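Phage integrase (Pectobacterium atrosepticum, PDB 3JU0) probably binds the arm-type DNA sites of its element through this N-terminal domain, as part of a tyrosine recombinase that integrates DNA. Local coordinates at residues Phe24-Leu29 and Lys36-Ser41. Residues are numbered along the deposited sequence; the frame is centred on the assembly and turned at random.
Sequences FGMHLL and KYWRLS
H27 and R39 exchange two backbone hydrogen bonds across antiparallel strands, H27 N to R39 O at 2.9 Å and R39 N to H27 O at 3.0 Å. L29 and Y37 form a second such pair, and S41 N closes the series on G25 O at 2.8 Å. G25 suits the turn into the strand: at its positive phi a CB would press on the preceding carbonyl O and on S41 O.

Apolar contacts fill the face bearing M26, L28, W38 and L40. L28, its CG trans to the main-chain N (chi1 -175°), lays CD1 over the six-membered ring of W38 in a CH-pi contact, 3.5 Å from the centroid and almost on the normal. M26, long and flexible, bends at chi3: SD stands oblique to that ring, 5.4 Å from its centroid (Met-aromatic), with CE 4.1 Å from W38 CE3. Broad W38 serves both and touches L61 and A64 of helix 61-76; NE1 bonds to V59 O.

On the other face, R39 CB makes a CH-pi contact over the H27 ring, 3.8 Å from its centroid and 26° off the normal. R39 bends at chi2, and NH1 donates a bent hydrogen bond (146°) to W38 O, 2.9 Å away, from above the carbonyl plane; Y37 CB covers one guanidinium face.

The two middle strands thus present an oily side to the helix and a more polar side bearing H27, L29, R39 and Y37, whose OH bonds to N33.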
ATOM      1  N   PHE A  24       7.782  -5.553   5.297  1.00 22.48           N
ATOM      2  CA  PHE A  24       8.316  -4.238   5.262  1.00 22.38           C
ATOM      3  C   PHE A  24       7.315  -3.169   5.644  1.00 20.69           C
ATOM      4  O   PHE A  24       7.438  -2.010   5.230  1.00 24.01           O
ATOM      5  CB  PHE A  24       8.979  -3.974   3.915  1.00 24.06           C
ATOM      6  CG  PHE A  24      10.017  -4.964   3.548  1.00 26.20           C
ATOM      7  CD1 PHE A  24       9.732  -5.998   2.689  1.00 30.90           C
ATOM      8  CD2 PHE A  24      11.306  -4.852   4.081  1.00 26.31           C
ATOM      9  CE1 PHE A  24      10.686  -6.927   2.354  1.00 33.71           C
ATOM     10  CE2 PHE A  24      12.264  -5.798   3.773  1.00 24.15           C
ATOM     11  CZ  PHE A  24      11.971  -6.792   2.875  1.00 29.54           C
ATOM     12  N   GLY A  25       6.304  -3.486   6.456  1.00 20.57           N
ATOM     13  CA  GLY A  25       5.360  -2.478   6.896  1.00 20.23           C
ATOM     14  C   GLY A  25       4.144  -2.365   6.010  1.00 19.99           C
ATOM     15  O   GLY A  25       3.225  -1.646   6.344  1.00 21.99           O
ATOM     16  N   MET A  26       4.185  -3.032   4.869  1.00 18.33           N
ATOM     17  CA  MET A  26       3.025  -2.912   3.917  1.00 18.88           C
ATOM     18  C   MET A  26       2.012  -4.012   4.067  1.00 19.64           C
ATOM     19  O   MET A  26       2.362  -5.184   4.278  1.00 21.69           O
ATOM     20  CB  MET A  26       3.497  -2.837   2.484  1.00 18.87           C
ATOM     21  CG  MET A  26       2.384  -2.374   1.588  1.00 22.05           C
ATOM     22  SD  MET A  26       2.872  -2.223  -0.129  1.00 25.99           S
ATOM     23  CE  MET A  26       2.899  -3.939  -0.677  1.00 23.54           C
ATOM     24  N   HIS A  27       0.752  -3.653   3.957  1.00 19.49           N
ATOM     25  CA  HIS A  27      -0.324  -4.646   4.021  1.00 18.75           C
ATOM     26  C   HIS A  27      -1.415  -4.238   3.060  1.00 18.14           C
ATOM     27  O   HIS A  27      -1.539  -3.080   2.649  1.00 17.97           O
ATOM     28  CB  HIS A  27      -0.905  -4.814   5.402  1.00 20.50           C
ATOM     29  CG  HIS A  27      -1.475  -3.600   6.046  1.00 21.90           C
ATOM     30  ND1 HIS A  27      -2.805  -3.228   5.975  1.00 27.61           N
ATOM     31  CD2 HIS A  27      -0.895  -2.727   6.882  1.00 23.76           C
ATOM     32  CE1 HIS A  27      -2.999  -2.132   6.701  1.00 25.07           C
ATOM     33  NE2 HIS A  27      -1.861  -1.827   7.279  1.00 27.79           N
ATOM     34  N   LEU A  28      -2.225  -5.230   2.696  1.00 18.08           N
ATOM     35  CA  LEU A  28      -3.514  -4.992   2.032  1.00 17.58           C
ATOM     36  C   LEU A  28      -4.608  -5.017   3.102  1.00 18.95           C
ATOM     37  O   LEU A  28      -4.726  -5.956   3.853  1.00 20.18           O
ATOM     38  CB  LEU A  28      -3.739  -6.087   0.997  1.00 17.39           C
ATOM     39  CG  LEU A  28      -4.966  -5.949   0.109  1.00 18.88           C
ATOM     40  CD1 LEU A  28      -4.644  -4.879  -0.920  1.00 20.89           C
ATOM     41  CD2 LEU A  28      -5.315  -7.263  -0.501  1.00 23.46           C
ATOM     42  N   LEU A  29      -5.428  -3.988   3.131  1.00 18.80           N
ATOM     43  CA  LEU A  29      -6.612  -3.919   3.948  1.00 19.52           C
ATOM     44  C   LEU A  29      -7.778  -4.358   3.102  1.00 18.51           C
ATOM     45  O   LEU A  29      -8.092  -3.730   2.063  1.00 19.48           O
ATOM     46  CB  LEU A  29      -6.800  -2.497   4.499  1.00 20.63           C
ATOM     47  CG  LEU A  29      -7.957  -2.335   5.488  1.00 24.20           C
ATOM     48  CD1 LEU A  29      -7.614  -3.046   6.878  1.00 25.61           C
ATOM     49  CD2 LEU A  29      -8.200  -0.879   5.695  1.00 29.56           C
ATOM     50  N   LYS A  36     -10.272  -2.897  -1.487  1.00 17.81           N
ATOM     51  CA  LYS A  36      -8.945  -3.441  -1.093  1.00 17.50           C
ATOM     52  C   LYS A  36      -7.906  -2.300  -1.167  1.00 17.79           C
ATOM     53  O   LYS A  36      -7.743  -1.735  -2.238  1.00 19.99           O
ATOM     54  CB  LYS A  36      -8.603  -4.610  -2.007  1.00 17.93           C
ATOM     55  CG  LYS A  36      -9.384  -5.889  -1.773  1.00 20.04           C
ATOM     56  CD  LYS A  36      -9.105  -6.941  -2.765  1.00 20.73           C
ATOM     57  CE  LYS A  36      -9.768  -8.249  -2.368  1.00 23.05           C
ATOM     58  NZ  LYS A  36      -9.695  -9.296  -3.473  1.00 23.18           N
ATOM     59  N   TYR A  37      -7.361  -1.942   0.005  1.00 17.36           N
ATOM     60  CA  TYR A  37      -6.544  -0.775   0.182  1.00 18.56           C
ATOM     61  C   TYR A  37      -5.113  -1.153   0.473  1.00 18.44           C
ATOM     62  O   TYR A  37      -4.876  -1.930   1.369  1.00 19.71           O
ATOM     63  CB  TYR A  37      -7.036   0.131   1.356  1.00 18.24           C
ATOM     64  CG  TYR A  37      -8.460   0.565   1.283  1.00 18.61           C
ATOM     65  CD1 TYR A  37      -9.482  -0.252   1.715  1.00 18.71           C
ATOM     66  CD2 TYR A  37      -8.795   1.827   0.873  1.00 18.16           C
ATOM     67  CE1 TYR A  37     -10.800   0.133   1.677  1.00 19.10           C
ATOM     68  CE2 TYR A  37     -10.126   2.224   0.804  1.00 17.60           C
ATOM     69  CZ  TYR A  37     -11.151   1.383   1.155  1.00 18.44           C
ATOM     70  OH  TYR A  37     -12.482   1.823   1.153  1.00 20.74           O
ATOM     71  N   TRP A  38      -4.155  -0.567  -0.238  1.00 15.61           N
ATOM     72  CA  TRP A  38      -2.734  -0.748   0.118  1.00 16.30           C
ATOM     73  C   TRP A  38      -2.349   0.303   1.145  1.00 15.45           C
ATOM     74  O   TRP A  38      -2.619   1.497   0.976  1.00 16.60           O
ATOM     75  CB  TRP A  38      -1.842  -0.575  -1.073  1.00 16.27           C
ATOM     76  CG  TRP A  38      -2.060  -1.569  -2.175  1.00 16.28           C
ATOM     77  CD1 TRP A  38      -2.641  -1.334  -3.377  1.00 17.82           C
ATOM     78  CD2 TRP A  38      -1.745  -2.948  -2.130  1.00 16.74           C
ATOM     79  NE1 TRP A  38      -2.644  -2.488  -4.120  1.00 18.67           N
ATOM     80  CE2 TRP A  38      -2.084  -3.498  -3.380  1.00 18.33           C
ATOM     81  CE3 TRP A  38      -1.172  -3.778  -1.156  1.00 18.12           C
ATOM     82  CZ2 TRP A  38      -1.932  -4.884  -3.665  1.00 19.58           C
ATOM     83  CZ3 TRP A  38      -0.989  -5.148  -1.479  1.00 20.80           C
ATOM     84  CH2 TRP A  38      -1.346  -5.651  -2.720  1.00 20.98           C
ATOM     85  N   ARG A  39      -1.689  -0.166   2.186  1.00 16.07           N
ATOM     86  CA  ARG A  39      -1.269   0.700   3.304  1.00 18.07           C
ATOM     87  C   ARG A  39       0.141   0.403   3.733  1.00 17.76           C
ATOM     88  O   ARG A  39       0.551  -0.758   3.755  1.00 18.58           O
ATOM     89  CB  ARG A  39      -2.168   0.503   4.523  1.00 21.54           C
ATOM     90  CG  ARG A  39      -3.567   1.024   4.376  1.00 30.76           C
ATOM     91  CD  ARG A  39      -4.011   1.254   3.082  1.00 41.05           C
ATOM     92  NE  ARG A  39      -4.986   2.341   3.178  1.00 44.87           N
ATOM     93  CZ  ARG A  39      -5.448   3.080   2.176  1.00 41.18           C
ATOM     94  NH1 ARG A  39      -5.049   3.001   0.809  1.00 27.73           N
ATOM     95  NH2 ARG A  39      -6.330   3.924   2.586  1.00 39.84           N
ATOM     96  N   LEU A  40       0.825   1.450   4.167  1.00 17.06           N
ATOM     97  CA  LEU A  40       2.175   1.295   4.730  1.00 15.59           C
ATOM     98  C   LEU A  40       2.200   1.847   6.161  1.00 16.63           C
ATOM     99  O   LEU A  40       1.882   3.037   6.421  1.00 19.07           O
ATOM    100  CB  LEU A  40       3.221   2.052   3.891  1.00 16.57           C
ATOM    101  CG  LEU A  40       4.642   2.051   4.450  1.00 18.22           C
ATOM    102  CD1 LEU A  40       5.188   0.627   4.403  1.00 21.85           C
ATOM    103  CD2 LEU A  40       5.528   2.985   3.710  1.00 22.05           C
ATOM    104  N   SER A  41       2.625   1.018   7.104  1.00 18.41           N
ATOM    105  CA  SER A  41       2.876   1.482   8.466  1.00 20.44           C
ATOM    106  C   SER A  41       4.313   1.975   8.553  1.00 20.81           C
ATOM    107  O   SER A  41       5.264   1.290   8.077  1.00 23.45           O
ATOM    108  CB  SER A  41       2.616   0.306   9.390  1.00 22.32           C
ATOM    109  OG  SER A  41       2.864   0.641  10.747  1.00 29.60           O
TER